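Local coordinates for 4-carboxymuconolactone decarboxylase (Sinorhizobium meliloti, PDB 4G9Q), which belongs to the carboxymuconolactone decarboxylase family and probably has peroxiredoxin-type activity, although its own reaction is not firmly established, at residues L78-A83 with T94-Q99; G88-L93 with A126-G131. All blocks are in the same frame, centred on the assembly; numbering follows the deposited sequence.

Interaction 1: L78-A83 with T94-Q99; sequences LVTIAA and TYYADQ
Tyr96 and Ala97 meet Thr80 and Ile81 where helices 73-86 and 93-102 pack as an antiparallel helical hairpin of the all-alpha carboxymuconolactone decarboxylase fold. The segment axes come within 9.7 Å at 156°, and no hydrogen bond joins the two segments; side-chain carbons carry the contact. Along 94-99, Tyr95 comes first and works from behind: its CD2 stands over the centre of the Tyr96 ring on the face turned from Thr80, while its OH bonds to Pro34 O. Tyr96 then offers its other face to helix 73-86. Thr80 CG2 lies 4.0 Å from the ring centroid, 24° off the normal, a CH-pi contact displaced toward the rim, where Tyr96 CD1 is 3.7 Å from CG2. The ring thus lies between a methyl and CD2 of Tyr95, and its hydroxyl hydrogen-bonds to the hydroxyls of Tyr62 and Tyr247. The same torsion of Thr80 (chi1 -54°) that sets CG2 anti to the backbone N leaves OG1 beside that N, hydrogen-bonded to Arg76 O and His243 NE2; methyl and hydroxyl thus serve different neighbours. Ala97, which follows, also touches Ala136 of helix 130-139. Against its backbone comes the extended arm of Ile81, which carries CD1 across to 4.1 Å from Ala97 CA and 4.2 Å from Tyr96 O.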
loop_
_atom_site.group_PDB
_atom_site.type_symbol
_atom_site.label_atom_id
_atom_site.label_comp_id
_atom_site.label_asym_id
_atom_site.label_seq_id
_atom_site.Cartn_x
_atom_site.Cartn_y
_atom_site.Cartn_z
ATOM N N LEU A 78 -6.074 15.250 -12.955
ATOM C CA LEU A 78 -5.774 15.526 -11.547
ATOM C C LEU A 78 -6.039 14.314 -10.658
ATOM O O LEU A 78 -5.229 13.983 -9.791
ATOM C CB LEU A 78 -6.567 16.733 -11.038
ATOM C CG LEU A 78 -6.014 18.115 -11.399
ATOM C CD1 LEU A 78 -7.048 19.173 -11.045
ATOM C CD2 LEU A 78 -4.684 18.388 -10.695
ATOM N N VAL A 79 -7.175 13.656 -10.884
ATOM C CA VAL A 79 -7.548 12.449 -10.140
ATOM C C VAL A 79 -6.527 11.328 -10.357
ATOM O O VAL A 79 -6.135 10.632 -9.410
ATOM C CB VAL A 79 -8.963 11.975 -10.541
ATOM C CG1 VAL A 79 -9.263 10.579 -10.003
ATOM C CG2 VAL A 79 -10.012 12.972 -10.039
ATOM N N THR A 80 -6.099 11.168 -11.605
ATOM C CA THR A 80 -5.156 10.111 -11.971
ATOM C C THR A 80 -3.777 10.366 -11.356
ATOM O O THR A 80 -3.175 9.455 -10.778
ATOM C CB THR A 80 -5.048 9.959 -13.496
ATOM O OG1 THR A 80 -6.363 9.775 -14.038
ATOM C CG2 THR A 80 -4.181 8.745 -13.864
ATOM N N ILE A 81 -3.290 11.604 -11.466
ATOM C CA ILE A 81 -2.007 11.958 -10.848
ATOM C C ILE A 81 -2.042 11.690 -9.340
ATOM O O ILE A 81 -1.118 11.075 -8.789
ATOM C CB ILE A 81 -1.598 13.416 -11.162
ATOM C CG1 ILE A 81 -1.151 13.521 -12.627
ATOM C CG2 ILE A 81 -0.485 13.890 -10.227
ATOM C CD1 ILE A 81 -0.935 14.951 -13.074
ATOM N N ALA A 82 -3.116 12.120 -8.684
ATOM C CA ALA A 82 -3.264 11.902 -7.242
ATOM C C ALA A 82 -3.226 10.410 -6.896
ATOM O O ALA A 82 -2.536 10.002 -5.955
ATOM C CB ALA A 82 -4.536 12.561 -6.727
ATOM N N ALA A 83 -3.934 9.593 -7.679
ATOM C CA ALA A 83 -3.950 8.140 -7.469
ATOM C C ALA A 83 -2.557 7.513 -7.609
ATOM O O ALA A 83 -2.133 6.712 -6.757
ATOM C CB ALA A 83 -4.927 7.475 -8.423
ATOM N N THR A 94 5.536 10.138 -15.627
ATOM C CA THR A 94 6.120 10.823 -16.779
ATOM C C THR A 94 5.064 10.933 -17.882
ATOM O O THR A 94 4.815 12.022 -18.413
ATOM C CB THR A 94 7.396 10.120 -17.285
ATOM O OG1 THR A 94 8.316 9.971 -16.196
ATOM C CG2 THR A 94 8.070 10.946 -18.376
ATOM N N TYR A 95 4.422 9.812 -18.193
ATOM C CA TYR A 95 3.351 9.797 -19.177
ATOM C C TYR A 95 2.133 10.579 -18.686
ATOM O O TYR A 95 1.608 11.434 -19.402
ATOM C CB TYR A 95 2.959 8.356 -19.543
ATOM C CG TYR A 95 1.737 8.287 -20.425
ATOM C CD1 TYR A 95 1.833 8.488 -21.803
ATOM C CD2 TYR A 95 0.475 8.037 -19.881
ATOM C CE1 TYR A 95 0.701 8.436 -22.613
ATOM C CE2 TYR A 95 -0.651 7.984 -20.676
ATOM C CZ TYR A 95 -0.533 8.183 -22.041
ATOM O OH TYR A 95 -1.658 8.135 -22.820
ATOM N N TYR A 96 1.694 10.297 -17.460
ATOM C CA TYR A 96 0.449 10.887 -16.973
ATOM C C TYR A 96 0.529 12.377 -16.660
ATOM O O TYR A 96 -0.457 13.091 -16.834
ATOM C CB TYR A 96 -0.158 10.077 -15.820
ATOM C CG TYR A 96 -0.980 8.916 -16.341
ATOM C CD1 TYR A 96 -2.227 9.132 -16.924
ATOM C CD2 TYR A 96 -0.493 7.612 -16.288
ATOM C CE1 TYR A 96 -2.982 8.075 -17.423
ATOM C CE2 TYR A 96 -1.240 6.549 -16.782
ATOM C CZ TYR A 96 -2.480 6.788 -17.346
ATOM O OH TYR A 96 -3.219 5.740 -17.841
ATOM N N ALA A 97 1.701 12.847 -16.233
ATOM C CA ALA A 97 1.903 14.284 -16.015
ATOM C C ALA A 97 1.926 15.024 -17.346
ATOM O O ALA A 97 1.362 16.111 -17.458
ATOM C CB ALA A 97 3.177 14.559 -15.215
ATOM N N ASP A 98 2.560 14.425 -18.356
ATOM C CA ASP A 98 2.550 14.992 -19.704
ATOM C C ASP A 98 1.117 15.104 -20.220
ATOM O O ASP A 98 0.720 16.140 -20.752
ATOM C CB ASP A 98 3.394 14.150 -20.668
ATOM C CG ASP A 98 3.366 14.693 -22.089
ATOM O OD1 ASP A 98 4.111 15.650 -22.374
ATOM O OD2 ASP A 98 2.595 14.168 -22.920
ATOM N N GLN A 99 0.346 14.030 -20.058
ATOM C CA GLN A 99 -1.056 14.026 -20.468
ATOM C C GLN A 99 -1.853 15.086 -19.722
ATOM O O GLN A 99 -2.716 15.739 -20.308
ATOM C CB GLN A 99 -1.689 12.653 -20.252
ATOM C CG GLN A 99 -1.337 11.618 -21.311
ATOM C CD GLN A 99 -1.829 11.987 -22.702
ATOM O OE1 GLN A 99 -3.005 12.305 -22.902
ATOM N NE2 GLN A 99 -0.925 11.941 -23.674
#

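Interaction 2: G88-L93 with A126-G131; sequences GEAPAL and AMATVG
Leu93 and Thr129 are brought together by unlike torsions. In Leu93, chi1 (-116°) and chi2 both lie well away from staggered values, and together they bring CD2 to Thr129. In Thr129, chi1 of 76° puts OG1 between the backbone N and the carbonyl carbon and leaves CG2 anti to that carbon, where it meets Leu93 CD2 at 3.7 Å. The hydroxyl turns to its own chain: OG1 donates to Ala126 O over 2.7 Å, in the carbonyl plane and with a C=O...donor angle of 157°. Ala126 O also takes the N-H of Thr129, at 3.1 Å from N, so two donors from one residue hold it. They lie at the step from helix 123-127 to helix 130-139, where Met127 (a selenomethionine) to Val130 form a type I beta turn. The facing loop follows the Schellman motif that ends helix 73-86, with Gly88 at positive phi as its C-prime residue. An alanine here in place of Thr129 has neither hydroxyl nor gamma methyl, which would probably leave Ala126 O with the backbone N-H alone of these two donors and thin the packing against Leu93 CD2. At the other end of the contact, Ala90 points its methyl at the turn: CB lies 3.5 Å from Ala128 O and 3.9 Å from Ala128 CB. Both segments also border the trimer interfaces: Ala126 packs on Leu53 of the second subunit, and Glu89 OE2, already paired with Arg87 NE, forms a salt bridge with Lys125 NZ of the third.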
loop_
_atom_site.group_PDB
_atom_site.type_symbol
_atom_site.label_atom_id
_atom_site.label_comp_id
_atom_site.label_asym_id
_atom_site.label_seq_id
_atom_site.Cartn_x
_atom_site.Cartn_y
_atom_site.Cartn_z
ATOM N N GLY A 88 2.082 4.896 -4.927
ATOM C CA GLY A 88 3.499 4.618 -5.173
ATOM C C GLY A 88 3.753 4.083 -6.570
ATOM O O GLY A 88 4.559 3.169 -6.762
ATOM N N GLU A 89 3.054 4.654 -7.541
ATOM C CA GLU A 89 3.221 4.285 -8.937
ATOM C C GLU A 89 3.824 5.463 -9.702
ATOM O O GLU A 89 3.443 5.753 -10.836
ATOM C CB GLU A 89 1.881 3.843 -9.532
ATOM C CG GLU A 89 1.259 2.653 -8.793
ATOM C CD GLU A 89 -0.152 2.319 -9.252
ATOM O OE1 GLU A 89 -0.613 2.897 -10.257
ATOM O OE2 GLU A 89 -0.804 1.476 -8.599
ATOM N N ALA A 90 4.785 6.128 -9.067
ATOM C CA ALA A 90 5.427 7.317 -9.637
ATOM C C ALA A 90 6.023 7.170 -11.049
ATOM O O ALA A 90 5.965 8.127 -11.810
ATOM C CB ALA A 90 6.463 7.897 -8.673
ATOM N N PRO A 91 6.584 5.990 -11.410
ATOM C CA PRO A 91 7.110 5.840 -12.781
ATOM C C PRO A 91 6.116 6.172 -13.901
ATOM O O PRO A 91 6.518 6.732 -14.932
ATOM C CB PRO A 91 7.495 4.363 -12.844
ATOM C CG PRO A 91 7.876 4.036 -11.451
ATOM C CD PRO A 91 6.957 4.835 -10.569
ATOM N N ALA A 92 4.844 5.833 -13.693
ATOM C CA ALA A 92 3.772 6.114 -14.652
ATOM C C ALA A 92 3.530 7.615 -14.840
ATOM O O ALA A 92 2.867 8.031 -15.794
ATOM C CB ALA A 92 2.483 5.423 -14.206
ATOM N N LEU A 93 4.075 8.416 -13.922
ATOM C CA LEU A 93 3.845 9.856 -13.889
ATOM C C LEU A 93 4.444 10.627 -15.050
ATOM O O LEU A 93 3.925 11.672 -15.408
ATOM C CB LEU A 93 4.360 10.455 -12.576
ATOM C CG LEU A 93 3.434 11.107 -11.553
ATOM C CD1 LEU A 93 1.975 10.675 -11.631
ATOM C CD2 LEU A 93 4.006 10.896 -10.151
ATOM N N ALA A 126 5.533 11.711 -2.157
ATOM C CA ALA A 126 5.751 12.958 -2.890
ATOM C C ALA A 126 7.152 13.002 -3.485
ATOM O O ALA A 126 7.332 13.385 -4.641
ATOM C CB ALA A 126 5.513 14.156 -1.993
HETATM N N MSE A 127 8.144 12.592 -2.700
HETATM C CA MSE A 127 9.535 12.637 -3.156
HETATM C C MSE A 127 9.773 11.749 -4.372
HETATM O O MSE A 127 10.562 12.088 -5.248
HETATM C CB MSE A 127 10.493 12.261 -2.026
HETATM C CG MSE A 127 10.769 13.393 -1.041
HETATM SE SE MSE A 127 11.530 14.971 -1.927
HETATM C CE MSE A 127 13.028 14.122 -2.836
ATOM N N ALA A 128 9.066 10.622 -4.428
ATOM C CA ALA A 128 9.192 9.683 -5.538
ATOM C C ALA A 128 8.793 10.292 -6.883
ATOM O O ALA A 128 9.234 9.823 -7.934
ATOM C CB ALA A 128 8.376 8.424 -5.260
ATOM N N THR A 129 7.973 11.344 -6.848
ATOM C CA THR A 129 7.492 11.997 -8.069
ATOM C C THR A 129 8.546 12.872 -8.750
ATOM O O THR A 129 8.403 13.213 -9.928
ATOM C CB THR A 129 6.252 12.885 -7.801
ATOM O OG1 THR A 129 6.657 14.098 -7.152
ATOM C CG2 THR A 129 5.226 12.152 -6.936
ATOM N N VAL A 130 9.589 13.244 -8.007
ATOM C CA VAL A 130 10.542 14.248 -8.477
ATOM C C VAL A 130 11.197 13.868 -9.807
ATOM O O VAL A 130 11.165 14.649 -10.752
ATOM C CB VAL A 130 11.590 14.616 -7.389
ATOM C CG1 VAL A 130 12.684 15.516 -7.965
ATOM C CG2 VAL A 130 10.906 15.296 -6.202
ATOM N N GLY A 131 11.754 12.663 -9.892
ATOM C CA GLY A 131 12.366 12.182 -11.138
ATOM C C GLY A 131 11.417 12.145 -12.328
ATOM O O GLY A 131 11.687 12.788 -13.351
#

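From the N terminus the four segments run 78-83, 88-93, 94-99 and 126-131, so the two contacts alternate and cross. Interaction 1 closes the short loop, with ten residues between its segments, by folding helix 93-102 back on helix 73-86. Interaction 2 starts inside that loop and closes a longer one, whose 32 intervening residues, 26 of them helical, include helix 107-120. It thereby ties the connection between the hairpin helices to the step from helix 123-127 into helix 130-139. The centres of the two interactions lie about 10 Å apart, and they meet directly where Leu93 CD1 packs 4.2 Å from Ile81 O.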